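Local coordinates for protein endo-beta-mannanase (Opitutaceae bacterium TAV5, PDB 7BOB) that acts as an exo-beta-1,4-mannosidase of glycoside hydrolase family 5, probably releasing mannose from the ends of beta-1,4-mannan chains, at residues I201-W206 with Y394-H399; I191-D196 with P229-I234; P68-Y73 with P111-D116. All blocks are in the same frame, centred on the assembly; numbering follows the deposited sequence.

Contact 1: residues I201-W206 with Y394-H399; sequences IADTGW and YHRNNH
D203 and Y394 bring the two backbones closest, CA to CA 5.8 Å. Neither segment has regular structure where they meet. Segment 201-206 has just left a helix at A202, and 394-399 makes a type II beta turn from H395 to N398. D203 is the residue most engulfed by the other segment. Its CG stands anti to the backbone N (chi1 -173°), which lays the carboxylate against the start of the turn. R396 N donates to D203 OD2 at 3.0 Å, meeting the oxygen nearly head-on to its C-O bond. D203 OD1 turns back to its own segment and accepts from G205 N at 3.2 Å, an Asx turn. OD2 is further paired with R207 in a salt bridge, and R207 also bonds to R396 O. The carboxylate is therefore held at both oxygens, and its negative charge is probably well compensated.

The R396 side chain bends at chi3 (65°) and comes back to D203. R396 NH1 donates to D203 O at 3.0 Å with an N-H...O angle of 163°. The oxygen lies in the guanidinium plane, while NH1 is tilted from the carbonyl plane. NH2 is held by C163 O. Around this polar centre, Y394 packs its CB on D203 OD2, and its ring edge meets A202 O through CE1 at 3.6 Å. H395 CE1 rests against D203 CB at 3.6 Å; H395 ND1 is buried here without a partner in the model.

The contact joins the loop after helix 198-201 of the (beta/alpha)8 barrel to the loop between strand 385-389 and helix 406-422 of the C-terminal mixed-sheet domain. P406, at the start of helix 406-422, covers D203, Y394 and H395. Helices 162-165 and 168-183 border the barrel side.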
ATOM      1  N   ILE A 201      14.422 -10.923  -8.306  1.00 41.70           N
ATOM      2  CA  ILE A 201      14.090  -9.721  -7.549  1.00 42.36           C
ATOM      3  C   ILE A 201      12.619  -9.638  -7.122  1.00 43.58           C
ATOM      4  O   ILE A 201      12.263  -8.706  -6.386  1.00 43.39           O
ATOM      5  CB  ILE A 201      14.476  -8.454  -8.343  1.00 42.98           C
ATOM      6  CG1 ILE A 201      13.558  -8.294  -9.565  1.00 42.01           C
ATOM      7  CG2 ILE A 201      15.997  -8.489  -8.750  1.00 43.11           C
ATOM      8  CD1 ILE A 201      13.502  -6.883 -10.112  1.00 41.52           C
ATOM      9  N   ALA A 202      11.747 -10.550  -7.574  1.00 44.23           N
ATOM     10  CA  ALA A 202      10.362 -10.574  -7.090  1.00 43.20           C
ATOM     11  C   ALA A 202       9.923 -12.009  -6.825  1.00 43.56           C
ATOM     12  O   ALA A 202      10.650 -12.968  -7.109  1.00 46.34           O
ATOM     13  CB  ALA A 202       9.406  -9.883  -8.073  1.00 35.79           C
ATOM     14  N   ASP A 203       8.728 -12.164  -6.248  1.00 44.78           N
ATOM     15  CA  ASP A 203       8.081 -13.474  -6.137  1.00 46.08           C
ATOM     16  C   ASP A 203       6.846 -13.433  -7.029  1.00 46.45           C
ATOM     17  O   ASP A 203       5.775 -12.993  -6.615  1.00 43.75           O
ATOM     18  CB  ASP A 203       7.700 -13.865  -4.713  1.00 45.75           C
ATOM     19  CG  ASP A 203       7.190 -15.315  -4.627  1.00 48.84           C
ATOM     20  OD1 ASP A 203       7.250 -16.047  -5.648  1.00 48.78           O
ATOM     21  OD2 ASP A 203       6.755 -15.732  -3.533  1.00 51.98           O
ATOM     22  N   THR A 204       7.024 -13.898  -8.265  1.00 48.70           N
ATOM     23  CA  THR A 204       5.980 -13.968  -9.272  1.00 46.89           C
ATOM     24  C   THR A 204       5.386 -15.355  -9.372  1.00 46.61           C
ATOM     25  O   THR A 204       4.497 -15.564 -10.188  1.00 48.01           O
ATOM     26  CB  THR A 204       6.548 -13.587 -10.636  1.00 49.28           C
ATOM     27  OG1 THR A 204       7.491 -14.606 -11.028  1.00 46.69           O
ATOM     28  CG2 THR A 204       7.264 -12.235 -10.563  1.00 44.96           C
ATOM     29  N   GLY A 205       5.879 -16.312  -8.577  1.00 48.19           N
ATOM     30  CA  GLY A 205       5.601 -17.713  -8.782  1.00 45.49           C
ATOM     31  C   GLY A 205       6.556 -18.398  -9.741  1.00 50.79           C
ATOM     32  O   GLY A 205       6.504 -19.630  -9.869  1.00 46.34           O
ATOM     33  N   TRP A 206       7.436 -17.644 -10.412  1.00 46.62           N
ATOM     34  CA  TRP A 206       8.453 -18.220 -11.296  1.00 47.34           C
ATOM     35  C   TRP A 206       9.764 -18.216 -10.512  1.00 50.74           C
ATOM     36  O   TRP A 206      10.473 -17.205 -10.459  1.00 51.09           O
ATOM     37  CB  TRP A 206       8.528 -17.448 -12.609  1.00 42.27           C
ATOM     38  CG  TRP A 206       7.309 -17.708 -13.482  1.00 46.80           C
ATOM     39  CD1 TRP A 206       6.130 -17.002 -13.491  1.00 49.64           C
ATOM     40  CD2 TRP A 206       7.148 -18.764 -14.445  1.00 46.24           C
ATOM     41  NE1 TRP A 206       5.252 -17.550 -14.403  1.00 47.45           N
ATOM     42  CE2 TRP A 206       5.852 -18.630 -15.001  1.00 48.37           C
ATOM     43  CE3 TRP A 206       7.973 -19.809 -14.890  1.00 44.39           C
ATOM     44  CZ2 TRP A 206       5.364 -19.499 -15.984  1.00 47.69           C
ATOM     45  CZ3 TRP A 206       7.487 -20.670 -15.856  1.00 49.94           C
ATOM     46  CH2 TRP A 206       6.194 -20.507 -16.402  1.00 47.66           C
ATOM     47  N   TYR A 394      11.419 -17.314  -1.328  1.00 48.75           N
ATOM     48  CA  TYR A 394      10.182 -16.705  -1.788  1.00 46.49           C
ATOM     49  C   TYR A 394       9.149 -16.781  -0.680  1.00 45.89           C
ATOM     50  O   TYR A 394       9.035 -17.801   0.005  1.00 46.58           O
ATOM     51  CB  TYR A 394       9.671 -17.400  -3.060  1.00 46.38           C
ATOM     52  CG  TYR A 394      10.695 -17.375  -4.180  1.00 45.78           C
ATOM     53  CD1 TYR A 394      10.747 -16.307  -5.077  1.00 46.67           C
ATOM     54  CD2 TYR A 394      11.617 -18.407  -4.337  1.00 47.56           C
ATOM     55  CE1 TYR A 394      11.683 -16.264  -6.100  1.00 41.98           C
ATOM     56  CE2 TYR A 394      12.571 -18.377  -5.363  1.00 46.16           C
ATOM     57  CZ  TYR A 394      12.596 -17.305  -6.233  1.00 46.76           C
ATOM     58  OH  TYR A 394      13.534 -17.250  -7.229  1.00 42.62           O
ATOM     59  N   HIS A 395       8.391 -15.702  -0.512  1.00 45.30           N
ATOM     60  CA  HIS A 395       7.522 -15.570   0.653  1.00 48.62           C
ATOM     61  C   HIS A 395       6.069 -15.967   0.404  1.00 48.85           C
ATOM     62  O   HIS A 395       5.403 -16.402   1.346  1.00 48.64           O
ATOM     63  CB  HIS A 395       7.560 -14.129   1.178  1.00 47.54           C
ATOM     64  CG  HIS A 395       7.115 -13.109   0.172  1.00 51.52           C
ATOM     65  ND1 HIS A 395       7.811 -12.864  -0.997  1.00 48.80           N
ATOM     66  CD2 HIS A 395       6.041 -12.282   0.149  1.00 50.59           C
ATOM     67  CE1 HIS A 395       7.198 -11.914  -1.680  1.00 47.91           C
ATOM     68  NE2 HIS A 395       6.111 -11.560  -1.018  1.00 49.94           N
ATOM     69  N   ARG A 396       5.539 -15.831  -0.815  1.00 49.62           N
ATOM     70  CA  ARG A 396       4.099 -16.035  -0.998  1.00 49.23           C
ATOM     71  C   ARG A 396       3.721 -17.472  -0.659  1.00 48.41           C
ATOM     72  O   ARG A 396       4.281 -18.416  -1.219  1.00 52.36           O
ATOM     73  CB  ARG A 396       3.687 -15.680  -2.423  1.00 47.44           C
ATOM     74  CG  ARG A 396       3.858 -14.207  -2.716  1.00 45.05           C
ATOM     75  CD  ARG A 396       3.739 -13.932  -4.199  1.00 47.75           C
ATOM     76  NE  ARG A 396       2.396 -14.227  -4.701  1.00 46.79           N
ATOM     77  CZ  ARG A 396       2.057 -14.194  -5.990  1.00 51.75           C
ATOM     78  NH1 ARG A 396       2.962 -13.862  -6.908  1.00 49.57           N
ATOM     79  NH2 ARG A 396       0.818 -14.491  -6.375  1.00 51.03           N
ATOM     80  N   ASN A 397       2.824 -17.627   0.321  1.00 51.70           N
ATOM     81  CA  ASN A 397       2.272 -18.927   0.721  1.00 54.66           C
ATOM     82  C   ASN A 397       3.351 -19.909   1.175  1.00 56.79           C
ATOM     83  O   ASN A 397       3.172 -21.130   1.093  1.00 61.03           O
ATOM     84  CB  ASN A 397       1.429 -19.525  -0.406  1.00 55.03           C
ATOM     85  CG  ASN A 397       0.195 -18.701  -0.677  1.00 59.28           C
ATOM     86  OD1 ASN A 397      -0.422 -18.173   0.251  1.00 60.23           O
ATOM     87  ND2 ASN A 397      -0.157 -18.554  -1.949  1.00 60.90           N
ATOM     88  N   ASN A 398       4.470 -19.379   1.666  1.00 54.70           N
ATOM     89  CA  ASN A 398       5.585 -20.177   2.178  1.00 51.87           C
ATOM     90  C   ASN A 398       5.515 -20.170   3.706  1.00 57.27           C
ATOM     91  O   ASN A 398       5.948 -19.215   4.356  1.00 55.30           O
ATOM     92  CB  ASN A 398       6.910 -19.616   1.691  1.00 48.10           C
ATOM     93  CG  ASN A 398       8.066 -20.548   1.995  1.00 55.18           C
ATOM     94  OD1 ASN A 398       7.958 -21.396   2.885  1.00 54.20           O
ATOM     95  ND2 ASN A 398       9.175 -20.406   1.259  1.00 48.27           N
ATOM     96  N   HIS A 399       4.983 -21.246   4.276  1.00 57.40           N
ATOM     97  CA  HIS A 399       4.755 -21.337   5.711  1.00 54.57           C
ATOM     98  C   HIS A 399       6.008 -21.708   6.487  1.00 58.42           C
ATOM     99  O   HIS A 399       5.956 -21.768   7.723  1.00 58.56           O
ATOM    100  CB  HIS A 399       3.636 -22.341   5.978  1.00 52.36           C
ATOM    101  CG  HIS A 399       2.361 -22.004   5.265  1.00 61.04           C
ATOM    102  ND1 HIS A 399       1.731 -22.880   4.404  1.00 64.56           N
ATOM    103  CD2 HIS A 399       1.609 -20.876   5.268  1.00 58.72           C
ATOM    104  CE1 HIS A 399       0.645 -22.308   3.914  1.00 64.70           C
ATOM    105  NE2 HIS A 399       0.547 -21.091   4.423  1.00 62.71           N
TER

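Contact 2: residues I191-D196 with P229-I234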
ATOM      1  N   ILE A 191      12.983 -27.411 -23.397  1.00 52.19           N
ATOM      2  CA  ILE A 191      12.037 -26.336 -23.113  1.00 52.92           C
ATOM      3  C   ILE A 191      12.724 -25.308 -22.219  1.00 53.00           C
ATOM      4  O   ILE A 191      13.364 -25.662 -21.220  1.00 50.03           O
ATOM      5  CB  ILE A 191      10.751 -26.877 -22.465  1.00 52.30           C
ATOM      6  CG1 ILE A 191      10.192 -28.027 -23.313  1.00 52.78           C
ATOM      7  CG2 ILE A 191       9.711 -25.787 -22.343  1.00 50.00           C
ATOM      8  CD1 ILE A 191       9.024 -28.740 -22.679  1.00 49.14           C
ATOM      9  N   LEU A 192      12.625 -24.043 -22.607  1.00 49.86           N
ATOM     10  CA  LEU A 192      13.134 -22.937 -21.820  1.00 50.66           C
ATOM     11  C   LEU A 192      11.947 -22.185 -21.242  1.00 51.81           C
ATOM     12  O   LEU A 192      10.851 -22.193 -21.817  1.00 48.71           O
ATOM     13  CB  LEU A 192      13.991 -21.992 -22.663  1.00 48.08           C
ATOM     14  CG  LEU A 192      15.035 -22.623 -23.590  1.00 50.16           C
ATOM     15  CD1 LEU A 192      14.529 -22.751 -25.004  1.00 49.16           C
ATOM     16  CD2 LEU A 192      16.276 -21.774 -23.577  1.00 52.27           C
ATOM     17  N   SER A 193      12.173 -21.537 -20.095  1.00 49.55           N
ATOM     18  CA  SER A 193      11.090 -20.817 -19.433  1.00 47.85           C
ATOM     19  C   SER A 193      10.746 -19.521 -20.152  1.00 46.49           C
ATOM     20  O   SER A 193       9.570 -19.201 -20.306  1.00 51.54           O
ATOM     21  CB  SER A 193      11.464 -20.517 -17.979  1.00 51.37           C
ATOM     22  OG  SER A 193      12.281 -19.364 -17.904  1.00 48.20           O
ATOM     23  N   GLY A 194      11.739 -18.754 -20.597  1.00 46.42           N
ATOM     24  CA  GLY A 194      11.479 -17.429 -21.127  1.00 47.42           C
ATOM     25  C   GLY A 194      11.392 -16.321 -20.080  1.00 49.90           C
ATOM     26  O   GLY A 194      11.079 -15.173 -20.434  1.00 45.14           O
ATOM     27  N   CYS A 195      11.668 -16.623 -18.814  1.00 44.79           N
ATOM     28  CA  CYS A 195      11.536 -15.670 -17.720  1.00 44.27           C
ATOM     29  C   CYS A 195      12.721 -14.702 -17.663  1.00 49.32           C
ATOM     30  O   CYS A 195      13.785 -14.931 -18.255  1.00 47.51           O
ATOM     31  CB  CYS A 195      11.406 -16.422 -16.393  1.00 42.57           C
ATOM     32  SG  CYS A 195       9.831 -17.319 -16.214  1.00 52.46           S
ATOM     33  N   ASP A 196      12.535 -13.608 -16.920  1.00 48.33           N
ATOM     34  CA  ASP A 196      13.569 -12.590 -16.834  1.00 39.65           C
ATOM     35  C   ASP A 196      14.102 -12.500 -15.410  1.00 44.97           C
ATOM     36  O   ASP A 196      13.959 -13.449 -14.630  1.00 45.63           O
ATOM     37  CB  ASP A 196      13.048 -11.237 -17.345  1.00 43.06           C
ATOM     38  CG  ASP A 196      11.887 -10.677 -16.511  1.00 50.15           C
ATOM     39  OD1 ASP A 196      11.737 -11.064 -15.340  1.00 47.70           O
ATOM     40  OD2 ASP A 196      11.115  -9.832 -17.024  1.00 56.42           O
ATOM     41  N   PRO A 229      13.280 -27.924  -9.957  1.00 58.71           N
ATOM     42  CA  PRO A 229      11.927 -28.495  -9.778  1.00 58.66           C
ATOM     43  C   PRO A 229      10.816 -27.472  -9.522  1.00 57.62           C
ATOM     44  O   PRO A 229       9.638 -27.817  -9.697  1.00 58.19           O
ATOM     45  CB  PRO A 229      12.096 -29.428  -8.570  1.00 66.49           C
ATOM     46  CG  PRO A 229      13.588 -29.659  -8.459  1.00 70.20           C
ATOM     47  CD  PRO A 229      14.232 -28.402  -8.942  1.00 61.61           C
ATOM     48  N   ALA A 230      11.140 -26.242  -9.114  1.00 51.35           N
ATOM     49  CA  ALA A 230      10.106 -25.226  -8.967  1.00 52.95           C
ATOM     50  C   ALA A 230       9.568 -24.778 -10.307  1.00 54.58           C
ATOM     51  O   ALA A 230       8.515 -24.135 -10.353  1.00 51.25           O
ATOM     52  CB  ALA A 230      10.633 -24.012  -8.203  1.00 52.67           C
ATOM     53  N   GLN A 231      10.272 -25.109 -11.393  1.00 55.30           N
ATOM     54  CA  GLN A 231       9.815 -24.896 -12.764  1.00 53.20           C
ATOM     55  C   GLN A 231       9.770 -26.269 -13.429  1.00 54.72           C
ATOM     56  O   GLN A 231      10.684 -26.650 -14.181  1.00 51.69           O
ATOM     57  CB  GLN A 231      10.726 -23.917 -13.503  1.00 53.73           C
ATOM     58  CG  GLN A 231      10.631 -22.474 -12.974  1.00 53.63           C
ATOM     59  CD  GLN A 231      11.632 -21.540 -13.632  1.00 51.20           C
ATOM     60  OE1 GLN A 231      11.922 -21.665 -14.816  1.00 55.35           O
ATOM     61  NE2 GLN A 231      12.180 -20.617 -12.863  1.00 52.51           N
ATOM     62  N   PRO A 232       8.721 -27.042 -13.169  1.00 54.98           N
ATOM     63  CA  PRO A 232       8.701 -28.433 -13.631  1.00 53.43           C
ATOM     64  C   PRO A 232       8.706 -28.514 -15.147  1.00 55.52           C
ATOM     65  O   PRO A 232       8.030 -27.746 -15.836  1.00 52.19           O
ATOM     66  CB  PRO A 232       7.398 -28.979 -13.047  1.00 52.23           C
ATOM     67  CG  PRO A 232       6.530 -27.757 -12.918  1.00 54.07           C
ATOM     68  CD  PRO A 232       7.473 -26.673 -12.487  1.00 55.64           C
ATOM     69  N   GLY A 233       9.495 -29.447 -15.663  1.00 52.70           N
ATOM     70  CA  GLY A 233       9.547 -29.640 -17.095  1.00 54.82           C
ATOM     71  C   GLY A 233      10.411 -28.662 -17.860  1.00 56.41           C
ATOM     72  O   GLY A 233      10.417 -28.718 -19.093  1.00 53.66           O
ATOM     73  N   ILE A 234      11.149 -27.778 -17.181  1.00 50.10           N
ATOM     74  CA  ILE A 234      11.982 -26.775 -17.842  1.00 50.16           C
ATOM     75  C   ILE A 234      13.430 -27.257 -17.828  1.00 52.96           C
ATOM     76  O   ILE A 234      14.003 -27.482 -16.756  1.00 51.13           O
ATOM     77  CB  ILE A 234      11.853 -25.405 -17.157  1.00 54.99           C
ATOM     78  CG1 ILE A 234      10.412 -24.885 -17.282  1.00 50.26           C
ATOM     79  CG2 ILE A 234      12.855 -24.425 -17.760  1.00 50.82           C
ATOM     80  CD1 ILE A 234      10.047 -24.520 -18.689  1.00 48.56           C
TER
HETATM   81  O   HOH W   1      13.953 -19.930 -15.769  1.00 43.65           O
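I191 and I234 meet at the wall of the (beta/alpha)8 barrel typical of family 5. I191 starts the fifth barrel strand, 191-192, and I234 ends a type II turn shortly before the sixth, 237-241. The tight part is apolar. I234 has both side-chain torsions near -60° (chi1 -64°, chi2 -69°), which folds CD1 back over the strand to touch I191 CG2 at 3.9 Å. The two side chains cross at about a right angle. I234 CG2 lies against the strand backbone, 3.7 Å from I191 O, and the I191 CD1 end reaches G233 O. L153 of the neighbouring strand and I182 of helix 168-183 pack around the pair.

The looser part is polar and carries a water. The extended chain of Q231 brings OE1 within 3.4 Å of S193 CB, but the hydroxyl and the amide oxygen do not bond directly. A water fills the step: it accepts from S193 OG and donates to Q231 OE1. Q231 NE2 is held elsewhere, by Q199 and the backbone of R207, which fixes the turn of the amide. S193 OG also bonds to T238 OG1. With an alanine here the water would probably keep only its bond to the glutamine among these two segments, while C195 N and T238 OG1 would each lose a partner and the bend after the strand could shift. The serine's acceptor role makes an ST turn: C195 N donates to S193 OG at 3.0 Å, nearly straight at 167°.

Contact 3: residues P68-Y73 with P111-D116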
ATOM      1  N   PRO A  68      -7.373 -17.404 -33.501  1.00 52.47           N
ATOM      2  CA  PRO A  68      -8.301 -16.267 -33.401  1.00 52.00           C
ATOM      3  C   PRO A  68      -9.654 -16.628 -32.814  1.00 54.91           C
ATOM      4  O   PRO A  68     -10.345 -15.733 -32.311  1.00 57.12           O
ATOM      5  CB  PRO A  68      -8.437 -15.792 -34.853  1.00 55.70           C
ATOM      6  CG  PRO A  68      -8.037 -16.980 -35.674  1.00 55.92           C
ATOM      7  CD  PRO A  68      -6.974 -17.671 -34.891  1.00 53.36           C
ATOM      8  N   ARG A  69     -10.059 -17.890 -32.867  1.00 55.17           N
ATOM      9  CA  ARG A  69     -11.284 -18.350 -32.235  1.00 57.89           C
ATOM     10  C   ARG A  69     -10.961 -19.640 -31.496  1.00 52.44           C
ATOM     11  O   ARG A  69     -10.007 -20.332 -31.858  1.00 56.49           O
ATOM     12  CB  ARG A  69     -12.415 -18.574 -33.270  1.00 56.48           C
ATOM     13  CG  ARG A  69     -12.962 -17.268 -33.878  1.00 54.78           C
ATOM     14  CD  ARG A  69     -13.713 -17.485 -35.215  1.00 61.09           C
ATOM     15  NE  ARG A  69     -13.037 -18.458 -36.080  1.00 68.59           N
ATOM     16  CZ  ARG A  69     -11.996 -18.176 -36.873  1.00 70.18           C
ATOM     17  NH1 ARG A  69     -11.512 -16.934 -36.923  1.00 69.72           N
ATOM     18  NH2 ARG A  69     -11.433 -19.131 -37.615  1.00 62.37           N
ATOM     19  N   PRO A  70     -11.705 -19.973 -30.444  1.00 55.17           N
ATOM     20  CA  PRO A  70     -11.286 -21.107 -29.596  1.00 58.65           C
ATOM     21  C   PRO A  70     -11.269 -22.404 -30.389  1.00 56.59           C
ATOM     22  O   PRO A  70     -12.276 -22.809 -30.969  1.00 59.25           O
ATOM     23  CB  PRO A  70     -12.337 -21.132 -28.475  1.00 50.53           C
ATOM     24  CG  PRO A  70     -13.043 -19.804 -28.561  1.00 52.69           C
ATOM     25  CD  PRO A  70     -12.950 -19.338 -29.970  1.00 47.83           C
ATOM     26  N   GLY A  71     -10.109 -23.053 -30.418  1.00 59.77           N
ATOM     27  CA  GLY A  71      -9.945 -24.315 -31.118  1.00 59.56           C
ATOM     28  C   GLY A  71      -9.830 -24.228 -32.626  1.00 59.14           C
ATOM     29  O   GLY A  71      -9.642 -25.261 -33.279  1.00 56.70           O
ATOM     30  N   GLU A  72      -9.942 -23.039 -33.204  1.00 61.38           N
ATOM     31  CA  GLU A  72      -9.801 -22.839 -34.642  1.00 58.56           C
ATOM     32  C   GLU A  72      -8.447 -22.193 -34.899  1.00 57.02           C
ATOM     33  O   GLU A  72      -8.257 -21.008 -34.611  1.00 61.79           O
ATOM     34  CB  GLU A  72     -10.921 -21.952 -35.173  1.00 57.31           C
ATOM     35  CG  GLU A  72     -12.309 -22.453 -34.858  1.00 63.30           C
ATOM     36  CD  GLU A  72     -13.359 -21.678 -35.612  1.00 60.65           C
ATOM     37  OE1 GLU A  72     -13.142 -21.432 -36.820  1.00 67.90           O
ATOM     38  OE2 GLU A  72     -14.378 -21.298 -34.998  1.00 61.99           O
ATOM     39  N   TYR A  73      -7.512 -22.961 -35.431  1.00 54.33           N
ATOM     40  CA  TYR A  73      -6.168 -22.463 -35.670  1.00 56.86           C
ATOM     41  C   TYR A  73      -6.047 -21.944 -37.095  1.00 59.37           C
ATOM     42  O   TYR A  73      -6.492 -22.596 -38.043  1.00 59.14           O
ATOM     43  CB  TYR A  73      -5.140 -23.565 -35.399  1.00 56.72           C
ATOM     44  CG  TYR A  73      -5.281 -24.170 -34.019  1.00 58.12           C
ATOM     45  CD1 TYR A  73      -4.755 -23.533 -32.901  1.00 60.64           C
ATOM     46  CD2 TYR A  73      -5.957 -25.366 -33.828  1.00 58.63           C
ATOM     47  CE1 TYR A  73      -4.896 -24.081 -31.629  1.00 59.64           C
ATOM     48  CE2 TYR A  73      -6.108 -25.918 -32.567  1.00 57.01           C
ATOM     49  CZ  TYR A  73      -5.573 -25.274 -31.474  1.00 60.79           C
ATOM     50  OH  TYR A  73      -5.713 -25.821 -30.220  1.00 60.77           O
ATOM     51  N   PRO A 111      -5.535 -14.009 -27.138  1.00 53.00           N
ATOM     52  CA  PRO A 111      -6.653 -14.262 -28.052  1.00 53.69           C
ATOM     53  C   PRO A 111      -7.881 -13.506 -27.606  1.00 51.98           C
ATOM     54  O   PRO A 111      -8.088 -13.272 -26.398  1.00 52.42           O
ATOM     55  CB  PRO A 111      -6.851 -15.783 -27.957  1.00 52.13           C
ATOM     56  CG  PRO A 111      -5.470 -16.315 -27.611  1.00 55.90           C
ATOM     57  CD  PRO A 111      -4.893 -15.250 -26.660  1.00 50.32           C
ATOM     58  N   PRO A 112      -8.718 -13.061 -28.547  1.00 53.63           N
ATOM     59  CA  PRO A 112      -9.892 -12.255 -28.160  1.00 55.85           C
ATOM     60  C   PRO A 112     -10.875 -12.996 -27.268  1.00 54.87           C
ATOM     61  O   PRO A 112     -11.593 -12.349 -26.498  1.00 54.30           O
ATOM     62  CB  PRO A 112     -10.523 -11.869 -29.504  1.00 51.16           C
ATOM     63  CG  PRO A 112      -9.943 -12.813 -30.520  1.00 53.33           C
ATOM     64  CD  PRO A 112      -8.579 -13.188 -30.009  1.00 54.76           C
ATOM     65  N   TRP A 113     -10.898 -14.330 -27.314  1.00 56.64           N
ATOM     66  CA  TRP A 113     -11.803 -15.123 -26.493  1.00 55.75           C
ATOM     67  C   TRP A 113     -11.325 -15.305 -25.057  1.00 57.48           C
ATOM     68  O   TRP A 113     -11.998 -15.993 -24.277  1.00 57.96           O
ATOM     69  CB  TRP A 113     -12.023 -16.492 -27.131  1.00 52.17           C
ATOM     70  CG  TRP A 113     -10.787 -17.118 -27.691  1.00 55.41           C
ATOM     71  CD1 TRP A 113     -10.333 -17.043 -28.988  1.00 51.23           C
ATOM     72  CD2 TRP A 113      -9.849 -17.947 -26.989  1.00 55.28           C
ATOM     73  NE1 TRP A 113      -9.191 -17.783 -29.130  1.00 51.60           N
ATOM     74  CE2 TRP A 113      -8.867 -18.346 -27.919  1.00 53.61           C
ATOM     75  CE3 TRP A 113      -9.757 -18.404 -25.673  1.00 52.03           C
ATOM     76  CZ2 TRP A 113      -7.788 -19.160 -27.564  1.00 52.74           C
ATOM     77  CZ3 TRP A 113      -8.691 -19.225 -25.329  1.00 57.35           C
ATOM     78  CH2 TRP A 113      -7.719 -19.589 -26.270  1.00 52.46           C
ATOM     79  N   LYS A 114     -10.190 -14.731 -24.683  1.00 57.05           N
ATOM     80  CA  LYS A 114      -9.787 -14.681 -23.287  1.00 54.61           C
ATOM     81  C   LYS A 114     -10.157 -13.301 -22.752  1.00 61.32           C
ATOM     82  O   LYS A 114      -9.694 -12.281 -23.281  1.00 60.29           O
ATOM     83  CB  LYS A 114      -8.292 -14.953 -23.117  1.00 56.90           C
ATOM     84  CG  LYS A 114      -7.730 -14.604 -21.728  1.00 53.34           C
ATOM     85  CD  LYS A 114      -6.200 -14.434 -21.767  1.00 53.60           C
ATOM     86  CE  LYS A 114      -5.619 -13.947 -20.425  1.00 52.84           C
ATOM     87  NZ  LYS A 114      -6.321 -12.732 -19.953  1.00 54.64           N
ATOM     88  N   SER A 115     -11.021 -13.273 -21.739  1.00 55.13           N
ATOM     89  CA  SER A 115     -11.371 -12.025 -21.091  1.00 57.31           C
ATOM     90  C   SER A 115     -10.345 -11.693 -20.014  1.00 58.66           C
ATOM     91  O   SER A 115      -9.587 -12.555 -19.547  1.00 58.61           O
ATOM     92  CB  SER A 115     -12.758 -12.112 -20.465  1.00 56.62           C
ATOM     93  OG  SER A 115     -12.677 -12.823 -19.243  1.00 60.25           O
ATOM     94  N   ASP A 116     -10.330 -10.421 -19.609  1.00 57.84           N
ATOM     95  CA  ASP A 116      -9.419 -10.031 -18.541  1.00 59.39           C
ATOM     96  C   ASP A 116      -9.778 -10.695 -17.223  1.00 58.27           C
ATOM     97  O   ASP A 116      -8.919 -10.790 -16.345  1.00 59.25           O
ATOM     98  CB  ASP A 116      -9.392  -8.513 -18.388  1.00 57.48           C
ATOM     99  CG  ASP A 116      -9.160  -7.805 -19.708  1.00 68.79           C
ATOM    100  OD1 ASP A 116      -8.368  -8.322 -20.545  1.00 67.28           O
ATOM    101  OD2 ASP A 116      -9.793  -6.744 -19.922  1.00 70.91           O
TER
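P70 and W113 face each other where two loops of the (beta/alpha)8 barrel meet at the surface. Each loop is shaped by a beta turn: type II from R69 to E72, type I from P111 to K114. Segment 68-73 follows the second barrel strand and 111-116 follows the third.

The main interaction is a CH-pi contact. The P70 ring lies over one face of W113. P70 CG stands 3.9 Å from the centroid of the W113 five-membered ring, 23° off the ring normal. P70 CG is also 3.6 Å from W113 CG, and P70 CD lies over W113 CD1. P111 CB covers the opposite face toward the rim, which leaves the indole between two prolines. W113 has CG between its backbone N and carbonyl carbon (chi1 42°), and this swings the indole across to the type II turn.

Close polar-apolar approaches form a second group. P68 O sits at the indole edge, near its plane, 3.6 Å from W113 CD1. P68 O is also 3.4 Å from P112 CG. P70 N lies over the indole face, and R69 C comes within 3.5 Å of W113 NE1. That NE1 spends its N-H on E67 O, just before the first segment, which probably limits how far the ring can slide. R129 of helix 124-141 also packs on W113.

Other hydrogen bonds lie within one turn: E72 N bonds to R69 O and K114 N to P111 O. The R69 guanidinium then reaches back over its own turn to E72 in a salt bridge: R69 NH2 meets E72 OE1 at 3.0 Å from well above the carboxylate plane, while OE1 lies in the plane of the guanidinium.

Contact 3 closes before the others open along the chain. Contacts 1 and 2 then cross: 191-196, 201-206, 229-234 and 394-399 alternate. They share the region between the fifth and sixth barrel strands, centres about 15 Å apart, and touch where W206 CE3 packs on C195 SG at 3.4 Å. Contact 2 stays within the barrel, while contact 1 ties the barrel to the C-terminal mixed-sheet domain, so the chain after the fifth strand serves both barrel wall and domain interface. Nearby, H399 O accepts from H327 NE2 of a second subunit. Contact 3 lies on the rim after the second and third strands, about 30 Å from contact 1 and about 25 Å from contact 2, centre to centre.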